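Local coordinates for protein archease (Thermotoga maritima, PDB 1J5U) that probably activates the tRNA-splicing ligase RtcB by promoting its guanylylation, and binds a calcium ion, at residues A24-G29 with V127-V132; G48-T53 with I103-G108; E55-Y60 with K97-K102. One frame throughout, in Å; residues are numbered along the deposited sequence.

Interaction 1 of 3, residues A24-G29 with V127-V132; sequences AYEISG and VLKTKV
Y25, I27 and G29 exchange paired backbone hydrogen bonds with V132, T130 and L128, two N-H...O bonds at each pair, so the strands run antiparallel, at 162° between their directions. They are neighbours in the three-stranded antiparallel sheet of the archease fold: 24-29 lies at one edge, and 127-132 sits in the middle, with strand 113-124 on its far flank. The ladder is regular; the bond from L128 N to G29 O is 2.8 Å long and nearly straight.

One face of the sheet carries Y25, I27, L128, T130 and V132 and is turned to the helices. I27 and T130 stand side by side and point the same way, with I27 CG1 3.8 Å from T130 CG2. The I27 chain then runs on to meet V132 at about a right angle, where I27 CD1 touches V132 CG1 at 3.6 Å. F69 of helix 66-81 packs on both I27 and V132, while I42 of helix 32-47 reaches Y25 and I27. The hydroxyl of T130 is turned back to its own strand, T130 OG1 donating to K131 O at 2.8 Å, and K120 N of strand 113-124 also bonds to it.

E26, S28, K129 and K131 occupy the other, more polar face. E26 CG lies anti to the backbone N (chi1 -178°), and the bend at chi2 (69°) swings the carboxylate over the neighbouring strand, across K131 at roughly a right angle. S28 CB meanwhile rests 4.0 Å from K129 CB. The K131 ammonium folds round at its last torsion toward the glutamate, but the salt bridge is loose: K131 NZ stays 3.4 Å from E26 OE1.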
ATOM      1  N   ALA A  24      -7.884   8.459  -1.129  1.00 17.56           N
ATOM      2  CA  ALA A  24      -7.764   8.193   0.288  1.00 15.39           C
ATOM      3  C   ALA A  24      -8.653   7.076   0.791  1.00 16.56           C
ATOM      4  O   ALA A  24      -9.768   6.900   0.313  1.00 15.03           O
ATOM      5  CB  ALA A  24      -8.085   9.464   1.065  1.00 16.13           C
ATOM      6  N   TYR A  25      -8.140   6.322   1.761  1.00 15.30           N
ATOM      7  CA  TYR A  25      -8.907   5.265   2.392  1.00 15.37           C
ATOM      8  C   TYR A  25      -8.645   5.316   3.876  1.00 14.89           C
ATOM      9  O   TYR A  25      -7.604   5.807   4.325  1.00 15.34           O
ATOM     10  CB  TYR A  25      -8.482   3.861   1.936  1.00 14.79           C
ATOM     11  CG  TYR A  25      -8.581   3.591   0.464  1.00 16.22           C
ATOM     12  CD1 TYR A  25      -7.690   4.174  -0.420  1.00 18.89           C
ATOM     13  CD2 TYR A  25      -9.564   2.729  -0.051  1.00 17.36           C
ATOM     14  CE1 TYR A  25      -7.758   3.919  -1.766  1.00 21.01           C
ATOM     15  CE2 TYR A  25      -9.637   2.472  -1.412  1.00 19.60           C
ATOM     16  CZ  TYR A  25      -8.726   3.077  -2.260  1.00 19.62           C
ATOM     17  OH  TYR A  25      -8.791   2.891  -3.629  1.00 25.43           O
ATOM     18  N   GLU A  26      -9.597   4.794   4.635  1.00 14.21           N
ATOM     19  CA  GLU A  26      -9.421   4.656   6.054  1.00 13.86           C
ATOM     20  C   GLU A  26      -9.245   3.147   6.183  1.00 13.31           C
ATOM     21  O   GLU A  26     -10.102   2.391   5.729  1.00 14.74           O
ATOM     22  CB  GLU A  26     -10.663   5.082   6.824  1.00 15.87           C
ATOM     23  CG  GLU A  26     -10.490   5.003   8.340  1.00 20.36           C
ATOM     24  CD  GLU A  26      -9.521   6.058   8.882  1.00 24.38           C
ATOM     25  OE1 GLU A  26      -9.378   7.126   8.231  1.00 25.97           O
ATOM     26  OE2 GLU A  26      -8.923   5.833   9.963  1.00 24.78           O
ATOM     27  N   ILE A  27      -8.124   2.704   6.751  1.00 13.70           N
ATOM     28  CA  ILE A  27      -7.906   1.280   6.943  1.00 14.30           C
ATOM     29  C   ILE A  27      -7.957   0.988   8.439  1.00 14.23           C
ATOM     30  O   ILE A  27      -7.574   1.812   9.274  1.00 15.26           O
ATOM     31  CB  ILE A  27      -6.554   0.792   6.345  1.00 13.62           C
ATOM     32  CG1 ILE A  27      -5.388   1.623   6.905  1.00 13.84           C
ATOM     33  CG2 ILE A  27      -6.612   0.842   4.829  1.00 13.18           C
ATOM     34  CD1 ILE A  27      -4.013   1.131   6.464  1.00 13.14           C
ATOM     35  N   SER A  28      -8.468  -0.179   8.785  1.00 14.46           N
ATOM     36  CA  SER A  28      -8.604  -0.539  10.183  1.00 15.43           C
ATOM     37  C   SER A  28      -8.367  -2.013  10.359  1.00 15.75           C
ATOM     38  O   SER A  28      -8.602  -2.794   9.440  1.00 15.46           O
ATOM     39  CB  SER A  28     -10.011  -0.191  10.664  1.00 15.70           C
ATOM     40  OG  SER A  28     -10.962  -0.785   9.802  1.00 19.65           O
ATOM     41  N   GLY A  29      -7.907  -2.386  11.549  1.00 15.38           N
ATOM     42  CA  GLY A  29      -7.645  -3.781  11.846  1.00 15.77           C
ATOM     43  C   GLY A  29      -7.255  -3.871  13.312  1.00 18.88           C
ATOM     44  O   GLY A  29      -7.349  -2.882  14.047  1.00 18.44           O
ATOM     45  N   VAL A 127      -9.137  -1.731  18.069  1.00 30.07           N
ATOM     46  CA  VAL A 127      -8.878  -1.251  16.719  1.00 27.92           C
ATOM     47  C   VAL A 127      -7.737  -0.264  16.513  1.00 26.32           C
ATOM     48  O   VAL A 127      -7.611   0.737  17.215  1.00 26.96           O
ATOM     49  CB  VAL A 127     -10.165  -0.634  16.115  1.00 29.45           C
ATOM     50  CG1 VAL A 127      -9.943  -0.287  14.636  1.00 30.80           C
ATOM     51  CG2 VAL A 127     -11.335  -1.616  16.267  1.00 30.15           C
ATOM     52  N   LEU A 128      -6.905  -0.581  15.533  1.00 23.33           N
ATOM     53  CA  LEU A 128      -5.804   0.268  15.134  1.00 21.72           C
ATOM     54  C   LEU A 128      -6.252   0.787  13.769  1.00 20.54           C
ATOM     55  O   LEU A 128      -6.642   0.000  12.910  1.00 19.28           O
ATOM     56  CB  LEU A 128      -4.521  -0.557  14.994  1.00 21.87           C
ATOM     57  CG  LEU A 128      -3.259   0.282  14.800  1.00 24.34           C
ATOM     58  CD1 LEU A 128      -3.055   1.179  16.036  1.00 25.03           C
ATOM     59  CD2 LEU A 128      -2.044  -0.647  14.599  1.00 23.48           C
ATOM     60  N   LYS A 129      -6.213   2.094  13.558  1.00 18.52           N
ATOM     61  CA  LYS A 129      -6.649   2.640  12.285  1.00 20.15           C
ATOM     62  C   LYS A 129      -5.882   3.878  11.841  1.00 19.51           C
ATOM     63  O   LYS A 129      -5.174   4.505  12.627  1.00 19.33           O
ATOM     64  CB  LYS A 129      -8.141   2.981  12.337  1.00 20.81           C
ATOM     65  CG  LYS A 129      -8.494   4.080  13.331  1.00 25.81           C
ATOM     66  CD  LYS A 129     -10.009   4.327  13.401  1.00 29.25           C
ATOM     67  CE  LYS A 129     -10.336   5.388  14.460  1.00 32.71           C
ATOM     68  NZ  LYS A 129     -11.777   5.383  14.868  1.00 35.05           N
ATOM     69  N   THR A 130      -6.016   4.200  10.560  1.00 18.83           N
ATOM     70  CA  THR A 130      -5.397   5.392   9.988  1.00 17.96           C
ATOM     71  C   THR A 130      -5.918   5.636   8.597  1.00 18.04           C
ATOM     72  O   THR A 130      -6.463   4.736   7.953  1.00 16.26           O
ATOM     73  CB  THR A 130      -3.857   5.280   9.872  1.00 17.55           C
ATOM     74  OG1 THR A 130      -3.329   6.521   9.393  1.00 17.88           O
ATOM     75  CG2 THR A 130      -3.450   4.179   8.881  1.00 16.38           C
ATOM     76  N   LYS A 131      -5.785   6.878   8.147  1.00 16.71           N
ATOM     77  CA  LYS A 131      -6.134   7.190   6.784  1.00 18.22           C
ATOM     78  C   LYS A 131      -4.838   6.870   6.022  1.00 16.89           C
ATOM     79  O   LYS A 131      -3.756   6.871   6.608  1.00 17.58           O
ATOM     80  CB  LYS A 131      -6.472   8.683   6.631  1.00 21.87           C
ATOM     81  CG  LYS A 131      -7.967   8.971   6.386  1.00 27.86           C
ATOM     82  CD  LYS A 131      -8.244  10.466   6.339  1.00 31.99           C
ATOM     83  CE  LYS A 131      -9.674  10.757   5.924  1.00 32.14           C
ATOM     84  NZ  LYS A 131     -10.632   9.930   6.707  1.00 34.60           N
ATOM     85  N   VAL A 132      -4.959   6.555   4.738  1.00 14.92           N
ATOM     86  CA  VAL A 132      -3.805   6.332   3.886  1.00 15.27           C
ATOM     87  C   VAL A 132      -4.147   7.104   2.626  1.00 16.45           C
ATOM     88  O   VAL A 132      -5.242   6.936   2.041  1.00 14.84           O
ATOM     89  CB  VAL A 132      -3.544   4.835   3.534  1.00 14.34           C
ATOM     90  CG1 VAL A 132      -2.888   4.137   4.739  1.00 14.64           C
ATOM     91  CG2 VAL A 132      -4.844   4.132   3.135  1.00 14.72           C
TER

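Interaction 2 of 3, residues G48-T53 with I103-G108; sequences GIVLDT and IRKKEG
R104 CG is anti to the backbone N (chi1 -170°), and the chain bends at chi3 (-57°), which lays the guanidinium beside D52 and against V50. The backbone beneath is a classic beta bulge: R104 and K105 both face V50, so V50 O takes a bond from R104 N at 2.6 Å and a weak one from K105 N, while V50 N donates to K105 O at 2.7 Å. The bulge lies where strand 50-52 meets the end of strand 95-105 in an antiparallel sheet.

V50 CG1 sits over one guanidinium face, offset toward its rim, and V50 and K105 lie alongside each other, CB to CG. At the guanidinium edge R104 NE gives a salt-bridged hydrogen bond to D52 OD1, 3.1 Å long. It is in plane for the arginine but comes from above the carboxylate plane, the two groups being turned 36° apart. An alanine in place of D52 would remove that acceptor and would probably leave the R104 guanidinium without its charge partner and freer to turn.

On the inner side I49 CG2 meets I103 CG1, and both residues pack on I80 of helix 66-81. G48, at a positive phi, closes the preceding helix in a Schellman motif; a side chain there would clash with E107 O, which instead receives a CA-H...O contact from G48 CA at 3.4 Å.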
ATOM      1  N   GLY A  48      -6.527  -3.074 -10.121  1.00 21.12           N
ATOM      2  CA  GLY A  48      -7.183  -4.153 -10.846  1.00 22.80           C
ATOM      3  C   GLY A  48      -6.203  -5.244 -11.249  1.00 25.23           C
ATOM      4  O   GLY A  48      -6.279  -5.813 -12.343  1.00 24.59           O
ATOM      5  N   ILE A  49      -5.269  -5.539 -10.348  1.00 24.30           N
ATOM      6  CA  ILE A  49      -4.243  -6.533 -10.606  1.00 23.92           C
ATOM      7  C   ILE A  49      -4.776  -7.954 -10.661  1.00 22.74           C
ATOM      8  O   ILE A  49      -5.566  -8.369  -9.823  1.00 22.72           O
ATOM      9  CB  ILE A  49      -3.117  -6.425  -9.524  1.00 24.37           C
ATOM     10  CG1 ILE A  49      -2.384  -5.104  -9.710  1.00 24.27           C
ATOM     11  CG2 ILE A  49      -2.139  -7.604  -9.623  1.00 25.97           C
ATOM     12  CD1 ILE A  49      -1.457  -4.713  -8.565  1.00 24.68           C
ATOM     13  N   VAL A  50      -4.354  -8.687 -11.681  1.00 24.62           N
ATOM     14  CA  VAL A  50      -4.742 -10.088 -11.834  1.00 25.89           C
ATOM     15  C   VAL A  50      -3.410 -10.812 -11.666  1.00 24.79           C
ATOM     16  O   VAL A  50      -2.405 -10.440 -12.281  1.00 24.84           O
ATOM     17  CB  VAL A  50      -5.350 -10.386 -13.237  1.00 26.92           C
ATOM     18  CG1 VAL A  50      -5.759 -11.856 -13.331  1.00 27.97           C
ATOM     19  CG2 VAL A  50      -6.574  -9.507 -13.471  1.00 28.32           C
ATOM     20  N   LEU A  51      -3.396 -11.836 -10.827  1.00 26.23           N
ATOM     21  CA  LEU A  51      -2.153 -12.544 -10.544  1.00 27.80           C
ATOM     22  C   LEU A  51      -1.867 -13.844 -11.285  1.00 28.65           C
ATOM     23  O   LEU A  51      -2.772 -14.612 -11.591  1.00 29.83           O
ATOM     24  CB  LEU A  51      -2.068 -12.831  -9.039  1.00 26.53           C
ATOM     25  CG  LEU A  51      -2.179 -11.650  -8.071  1.00 25.11           C
ATOM     26  CD1 LEU A  51      -2.161 -12.167  -6.644  1.00 25.00           C
ATOM     27  CD2 LEU A  51      -1.034 -10.692  -8.305  1.00 23.51           C
ATOM     28  N   ASP A  52      -0.591 -14.076 -11.567  1.00 31.03           N
ATOM     29  CA  ASP A  52      -0.164 -15.329 -12.174  1.00 32.53           C
ATOM     30  C   ASP A  52       0.194 -16.178 -10.948  1.00 33.47           C
ATOM     31  O   ASP A  52      -0.051 -15.760  -9.809  1.00 32.75           O
ATOM     32  CB  ASP A  52       1.068 -15.150 -13.065  1.00 34.08           C
ATOM     33  CG  ASP A  52       0.708 -14.895 -14.533  1.00 37.30           C
ATOM     34  OD1 ASP A  52      -0.285 -15.477 -15.020  1.00 37.40           O
ATOM     35  OD2 ASP A  52       1.435 -14.129 -15.210  1.00 38.18           O
ATOM     36  N   THR A  53       0.794 -17.345 -11.159  1.00 33.08           N
ATOM     37  CA  THR A  53       1.116 -18.223 -10.042  1.00 33.99           C
ATOM     38  C   THR A  53       2.522 -18.127  -9.472  1.00 32.87           C
ATOM     39  O   THR A  53       2.730 -18.457  -8.309  1.00 34.21           O
ATOM     40  CB  THR A  53       0.883 -19.679 -10.431  1.00 34.97           C
ATOM     41  OG1 THR A  53       1.772 -20.013 -11.501  1.00 37.01           O
ATOM     42  CG2 THR A  53      -0.552 -19.881 -10.892  1.00 35.95           C
ATOM     43  N   ILE A 103       2.406 -10.519 -11.622  1.00 22.34           N
ATOM     44  CA  ILE A 103       1.219  -9.851 -12.136  1.00 24.09           C
ATOM     45  C   ILE A 103       0.918 -10.332 -13.551  1.00 26.23           C
ATOM     46  O   ILE A 103       1.758 -10.206 -14.439  1.00 26.16           O
ATOM     47  CB  ILE A 103       1.450  -8.334 -12.158  1.00 23.20           C
ATOM     48  CG1 ILE A 103       1.581  -7.832 -10.719  1.00 20.04           C
ATOM     49  CG2 ILE A 103       0.368  -7.638 -12.963  1.00 21.84           C
ATOM     50  CD1 ILE A 103       1.952  -6.359 -10.620  1.00 19.38           C
ATOM     51  N   ARG A 104      -0.261 -10.914 -13.756  1.00 29.37           N
ATOM     52  CA  ARG A 104      -0.625 -11.362 -15.093  1.00 32.04           C
ATOM     53  C   ARG A 104      -0.971 -10.092 -15.875  1.00 33.37           C
ATOM     54  O   ARG A 104      -0.380  -9.805 -16.912  1.00 34.05           O
ATOM     55  CB  ARG A 104      -1.830 -12.295 -15.054  1.00 33.77           C
ATOM     56  CG  ARG A 104      -2.098 -12.980 -16.396  1.00 38.10           C
ATOM     57  CD  ARG A 104      -3.355 -13.826 -16.346  1.00 40.89           C
ATOM     58  NE  ARG A 104      -3.292 -14.832 -15.292  1.00 44.15           N
ATOM     59  CZ  ARG A 104      -4.354 -15.472 -14.810  1.00 45.75           C
ATOM     60  NH1 ARG A 104      -5.564 -15.204 -15.293  1.00 46.32           N
ATOM     61  NH2 ARG A 104      -4.210 -16.370 -13.838  1.00 45.90           N
ATOM     62  N   LYS A 105      -1.920  -9.325 -15.354  1.00 34.17           N
ATOM     63  CA  LYS A 105      -2.312  -8.073 -15.990  1.00 36.70           C
ATOM     64  C   LYS A 105      -2.903  -7.094 -14.982  1.00 36.38           C
ATOM     65  O   LYS A 105      -3.266  -7.476 -13.864  1.00 34.54           O
ATOM     66  CB  LYS A 105      -3.318  -8.332 -17.120  1.00 38.07           C
ATOM     67  CG  LYS A 105      -4.565  -9.093 -16.703  1.00 40.29           C
ATOM     68  CD  LYS A 105      -5.579  -9.118 -17.848  1.00 44.08           C
ATOM     69  CE  LYS A 105      -6.740 -10.059 -17.547  1.00 45.08           C
ATOM     70  NZ  LYS A 105      -6.278 -11.481 -17.415  1.00 46.75           N
ATOM     71  N   LYS A 106      -2.976  -5.830 -15.393  1.00 36.95           N
ATOM     72  CA  LYS A 106      -3.521  -4.758 -14.567  1.00 38.49           C
ATOM     73  C   LYS A 106      -4.598  -4.018 -15.356  1.00 39.36           C
ATOM     74  O   LYS A 106      -4.505  -3.888 -16.575  1.00 39.17           O
ATOM     75  CB  LYS A 106      -2.434  -3.763 -14.170  1.00 38.26           C
ATOM     76  CG  LYS A 106      -1.342  -4.332 -13.301  1.00 40.63           C
ATOM     77  CD  LYS A 106      -0.545  -3.222 -12.622  1.00 42.46           C
ATOM     78  CE  LYS A 106       0.068  -2.272 -13.630  1.00 43.46           C
ATOM     79  NZ  LYS A 106       0.912  -1.256 -12.962  1.00 44.46           N
ATOM     80  N   GLU A 107      -5.613  -3.540 -14.648  1.00 39.84           N
ATOM     81  CA  GLU A 107      -6.729  -2.823 -15.260  1.00 40.93           C
ATOM     82  C   GLU A 107      -7.243  -1.851 -14.214  1.00 39.13           C
ATOM     83  O   GLU A 107      -8.102  -2.201 -13.409  1.00 40.43           O
ATOM     84  CB  GLU A 107      -7.858  -3.800 -15.621  1.00 43.45           C
ATOM     85  CG  GLU A 107      -7.373  -5.174 -16.077  1.00 48.33           C
ATOM     86  CD  GLU A 107      -8.271  -6.308 -15.599  1.00 50.73           C
ATOM     87  OE1 GLU A 107      -8.569  -6.366 -14.379  1.00 51.69           O
ATOM     88  OE2 GLU A 107      -8.668  -7.145 -16.442  1.00 51.97           O
ATOM     89  N   GLY A 108      -6.713  -0.639 -14.203  1.00 37.24           N
ATOM     90  CA  GLY A 108      -7.183   0.313 -13.223  1.00 35.10           C
ATOM     91  C   GLY A 108      -6.325   1.544 -13.119  1.00 33.88           C
ATOM     92  O   GLY A 108      -5.649   1.935 -14.070  1.00 35.78           O
TER

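Interaction 3 of 3, residues E55-Y60 with K97-K102; sequences EKEKMY and KVTFRK
K97 begins with its CB against the selenium of M59, a selenomethionine, at 3.7 Å (K97 CB to M59 SE). Farther out, its ammonium makes a long salt bridge to E57 OE1, reinforced by a water that accepts from K97 NZ and donates to E57 OE1, both at 2.7 Å. V98 exchanges paired backbone bonds with K58, while its CG2 lies 3.4 Å from Y60 CD2. At T99, OG1 is anti to the carbonyl carbon (chi1 -54°) and donates to the anti side of E57 OE2 at 2.8 Å, as the two side chains stand parallel.

This is an antiparallel ladder in the four-stranded sheet, where strand 95-105 also pairs with 84-92.

F100 bonds with K56 in both directions, F100 N to K56 O being short at 2.6 Å. V98 CG1 lies over one face of the F100 ring, offset toward the rim; K56 O and Y60 OH are at its edge, and W76 of helix 66-81 meets the ring too. K56, K58 and Y60 send their polar ends to E79 and D75 of that helix. R101 follows with CG 3.7 Å from E55 CG, its guanidinium group bonding through NE to D52 O.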
ATOM      1  N   GLU A  55       5.775 -17.149  -7.644  1.00 29.11           N
ATOM      2  CA  GLU A  55       5.953 -16.396  -6.407  1.00 26.99           C
ATOM      3  C   GLU A  55       7.375 -15.924  -6.154  1.00 26.20           C
ATOM      4  O   GLU A  55       8.339 -16.399  -6.762  1.00 27.63           O
ATOM      5  CB  GLU A  55       5.469 -17.235  -5.224  1.00 26.69           C
ATOM      6  CG  GLU A  55       3.973 -17.454  -5.193  1.00 27.65           C
ATOM      7  CD  GLU A  55       3.556 -18.459  -4.135  1.00 30.03           C
ATOM      8  OE1 GLU A  55       4.329 -18.674  -3.183  1.00 30.52           O
ATOM      9  OE2 GLU A  55       2.452 -19.025  -4.241  1.00 31.95           O
ATOM     10  N   LYS A  56       7.490 -14.988  -5.225  1.00 23.58           N
ATOM     11  CA  LYS A  56       8.761 -14.391  -4.849  1.00 23.27           C
ATOM     12  C   LYS A  56       8.539 -13.836  -3.438  1.00 23.95           C
ATOM     13  O   LYS A  56       7.427 -13.391  -3.119  1.00 24.18           O
ATOM     14  CB  LYS A  56       9.075 -13.278  -5.847  1.00 24.78           C
ATOM     15  CG  LYS A  56      10.028 -12.224  -5.399  1.00 26.72           C
ATOM     16  CD  LYS A  56      10.302 -11.253  -6.537  1.00 26.73           C
ATOM     17  CE  LYS A  56      10.455  -9.839  -6.011  1.00 24.88           C
ATOM     18  NZ  LYS A  56      11.289  -8.997  -6.909  1.00 22.01           N
ATOM     19  N   GLU A  57       9.562 -13.854  -2.590  1.00 21.84           N
ATOM     20  CA  GLU A  57       9.366 -13.341  -1.243  1.00 21.41           C
ATOM     21  C   GLU A  57      10.458 -12.389  -0.752  1.00 20.55           C
ATOM     22  O   GLU A  57      11.627 -12.508  -1.121  1.00 21.06           O
ATOM     23  CB  GLU A  57       9.208 -14.517  -0.263  1.00 23.33           C
ATOM     24  CG  GLU A  57       8.141 -15.508  -0.666  1.00 23.38           C
ATOM     25  CD  GLU A  57       8.046 -16.709   0.257  1.00 21.76           C
ATOM     26  OE1 GLU A  57       9.081 -17.321   0.614  1.00 18.92           O
ATOM     27  OE2 GLU A  57       6.914 -17.061   0.605  1.00 22.59           O
ATOM     28  N   LYS A  58      10.062 -11.446   0.104  1.00 19.20           N
ATOM     29  CA  LYS A  58      10.980 -10.476   0.684  1.00 18.59           C
ATOM     30  C   LYS A  58      10.608 -10.300   2.144  1.00 19.17           C
ATOM     31  O   LYS A  58       9.469 -10.584   2.540  1.00 18.36           O
ATOM     32  CB  LYS A  58      10.878  -9.119  -0.025  1.00 18.54           C
ATOM     33  CG  LYS A  58      11.209  -9.177  -1.498  1.00 20.39           C
ATOM     34  CD  LYS A  58      11.029  -7.817  -2.162  1.00 20.41           C
ATOM     35  CE  LYS A  58      12.101  -6.831  -1.715  1.00 20.40           C
ATOM     36  NZ  LYS A  58      11.989  -5.522  -2.474  1.00 21.07           N
HETATM   37  N   MSE A  59      11.574  -9.837   2.932  1.00 16.95           N
HETATM   38  CA  MSE A  59      11.386  -9.602   4.354  1.00 18.87           C
HETATM   39  C   MSE A  59      11.278  -8.099   4.627  1.00 17.89           C
HETATM   40  O   MSE A  59      11.942  -7.283   3.981  1.00 17.57           O
HETATM   41  CB  MSE A  59      12.581 -10.118   5.172  1.00 19.71           C
HETATM   42  CG  MSE A  59      12.866 -11.603   5.099  1.00 21.62           C
HETATM   43 SE   MSE A  59      11.447 -12.760   5.741  1.00 29.43          SE
HETATM   44  CE  MSE A  59      10.966 -11.811   7.251  1.00 11.49           C
ATOM     45  N   TYR A  60      10.451  -7.754   5.599  1.00 16.98           N
ATOM     46  CA  TYR A  60      10.291  -6.371   6.019  1.00 17.94           C
ATOM     47  C   TYR A  60      10.290  -6.369   7.534  1.00 18.67           C
ATOM     48  O   TYR A  60       9.825  -7.316   8.164  1.00 18.59           O
ATOM     49  CB  TYR A  60       8.967  -5.794   5.508  1.00 15.51           C
ATOM     50  CG  TYR A  60       8.909  -5.694   4.021  1.00 13.55           C
ATOM     51  CD1 TYR A  60       9.462  -4.600   3.362  1.00 14.77           C
ATOM     52  CD2 TYR A  60       8.317  -6.697   3.262  1.00 11.95           C
ATOM     53  CE1 TYR A  60       9.429  -4.505   1.991  1.00 13.45           C
ATOM     54  CE2 TYR A  60       8.281  -6.614   1.872  1.00 14.25           C
ATOM     55  CZ  TYR A  60       8.842  -5.513   1.250  1.00 12.83           C
ATOM     56  OH  TYR A  60       8.825  -5.431  -0.114  1.00 13.75           O
ATOM     57  N   LYS A  97       7.317 -11.659   6.503  1.00 16.42           N
ATOM     58  CA  LYS A  97       7.683 -12.284   5.239  1.00 16.05           C
ATOM     59  C   LYS A  97       6.507 -12.066   4.295  1.00 15.55           C
ATOM     60  O   LYS A  97       5.376 -12.524   4.539  1.00 16.44           O
ATOM     61  CB  LYS A  97       7.936 -13.785   5.397  1.00 16.81           C
ATOM     62  CG  LYS A  97       8.074 -14.502   4.064  1.00 17.48           C
ATOM     63  CD  LYS A  97       8.145 -16.036   4.209  1.00 22.86           C
ATOM     64  CE  LYS A  97       9.523 -16.531   4.562  1.00 23.56           C
ATOM     65  NZ  LYS A  97       9.593 -18.048   4.510  1.00 22.92           N
ATOM     66  N   VAL A  98       6.783 -11.347   3.218  1.00 15.89           N
ATOM     67  CA  VAL A  98       5.774 -11.032   2.219  1.00 14.27           C
ATOM     68  C   VAL A  98       5.963 -11.881   0.966  1.00 14.77           C
ATOM     69  O   VAL A  98       7.037 -11.895   0.374  1.00 15.18           O
ATOM     70  CB  VAL A  98       5.858  -9.526   1.844  1.00 13.07           C
ATOM     71  CG1 VAL A  98       4.877  -9.193   0.683  1.00 14.21           C
ATOM     72  CG2 VAL A  98       5.528  -8.693   3.080  1.00 12.43           C
ATOM     73  N   THR A  99       4.928 -12.618   0.589  1.00 16.06           N
ATOM     74  CA  THR A  99       4.994 -13.414  -0.624  1.00 17.35           C
ATOM     75  C   THR A  99       4.328 -12.579  -1.722  1.00 19.36           C
ATOM     76  O   THR A  99       3.187 -12.128  -1.560  1.00 19.31           O
ATOM     77  CB  THR A  99       4.212 -14.737  -0.492  1.00 17.80           C
ATOM     78  OG1 THR A  99       4.664 -15.466   0.665  1.00 19.59           O
ATOM     79  CG2 THR A  99       4.430 -15.609  -1.748  1.00 20.12           C
ATOM     80  N   PHE A 100       5.059 -12.342  -2.807  1.00 19.77           N
ATOM     81  CA  PHE A 100       4.540 -11.614  -3.951  1.00 20.88           C
ATOM     82  C   PHE A 100       4.159 -12.631  -5.027  1.00 22.42           C
ATOM     83  O   PHE A 100       4.673 -13.755  -5.035  1.00 22.04           O
ATOM     84  CB  PHE A 100       5.606 -10.684  -4.538  1.00 20.05           C
ATOM     85  CG  PHE A 100       6.028  -9.577  -3.624  1.00 19.09           C
ATOM     86  CD1 PHE A 100       6.934  -9.812  -2.585  1.00 18.82           C
ATOM     87  CD2 PHE A 100       5.547  -8.292  -3.822  1.00 16.74           C
ATOM     88  CE1 PHE A 100       7.360  -8.780  -1.764  1.00 17.39           C
ATOM     89  CE2 PHE A 100       5.960  -7.245  -3.004  1.00 17.34           C
ATOM     90  CZ  PHE A 100       6.870  -7.484  -1.974  1.00 18.59           C
ATOM     91  N   ARG A 101       3.233 -12.257  -5.903  1.00 23.12           N
ATOM     92  CA  ARG A 101       2.857 -13.114  -7.023  1.00 23.27           C
ATOM     93  C   ARG A 101       3.042 -12.298  -8.298  1.00 24.27           C
ATOM     94  O   ARG A 101       2.885 -11.066  -8.298  1.00 20.91           O
ATOM     95  CB  ARG A 101       1.427 -13.641  -6.886  1.00 24.60           C
ATOM     96  CG  ARG A 101       1.368 -14.939  -6.069  1.00 27.31           C
ATOM     97  CD  ARG A 101      -0.053 -15.445  -5.872  1.00 32.61           C
ATOM     98  NE  ARG A 101      -0.685 -15.834  -7.129  1.00 36.20           N
ATOM     99  CZ  ARG A 101      -1.930 -16.299  -7.238  1.00 37.48           C
ATOM    100  NH1 ARG A 101      -2.692 -16.442  -6.162  1.00 38.28           N
ATOM    101  NH2 ARG A 101      -2.416 -16.614  -8.431  1.00 35.52           N
ATOM    102  N   LYS A 102       3.435 -12.980  -9.373  1.00 24.05           N
ATOM    103  CA  LYS A 102       3.668 -12.316 -10.638  1.00 24.66           C
ATOM    104  C   LYS A 102       2.355 -11.750 -11.139  1.00 22.40           C
ATOM    105  O   LYS A 102       1.324 -12.405 -11.080  1.00 22.37           O
ATOM    106  CB  LYS A 102       4.231 -13.300 -11.668  1.00 28.56           C
ATOM    107  CG  LYS A 102       4.759 -12.638 -12.904  1.00 29.11           C
ATOM    108  CD  LYS A 102       5.945 -11.732 -12.565  1.00 32.99           C
ATOM    109  CE  LYS A 102       6.358 -10.899 -13.779  1.00 33.86           C
ATOM    110  NZ  LYS A 102       7.510 -10.018 -13.492  1.00 34.34           N
TER
HETATM  111  O   HOH W   1       9.009 -19.445   2.228  1.00 24.02           O

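In the fold
Interaction 1 belongs to the three-stranded sheet, interactions 2 and 3 to the four-stranded one, and the two groups lie on opposite sides of the chain's centre. From interaction 1 the centres of the others are about 25 and 23 Å away, with helix 66-81 packing against all three contacts. The centres of interactions 2 and 3 are about 16 Å apart, yet the two touch: both use strand 95-105, and D52 N is 2.6 Å from K102 O where 50-52 gives way to 54-61. Along the chain they nest, 3 inside 2 inside 1. Pairing 24-29 with 127-132 draws the residues just before 24-29 and those ending strand 127-135 toward each other, and H19, D22, D135 and T136 bind the calcium ion.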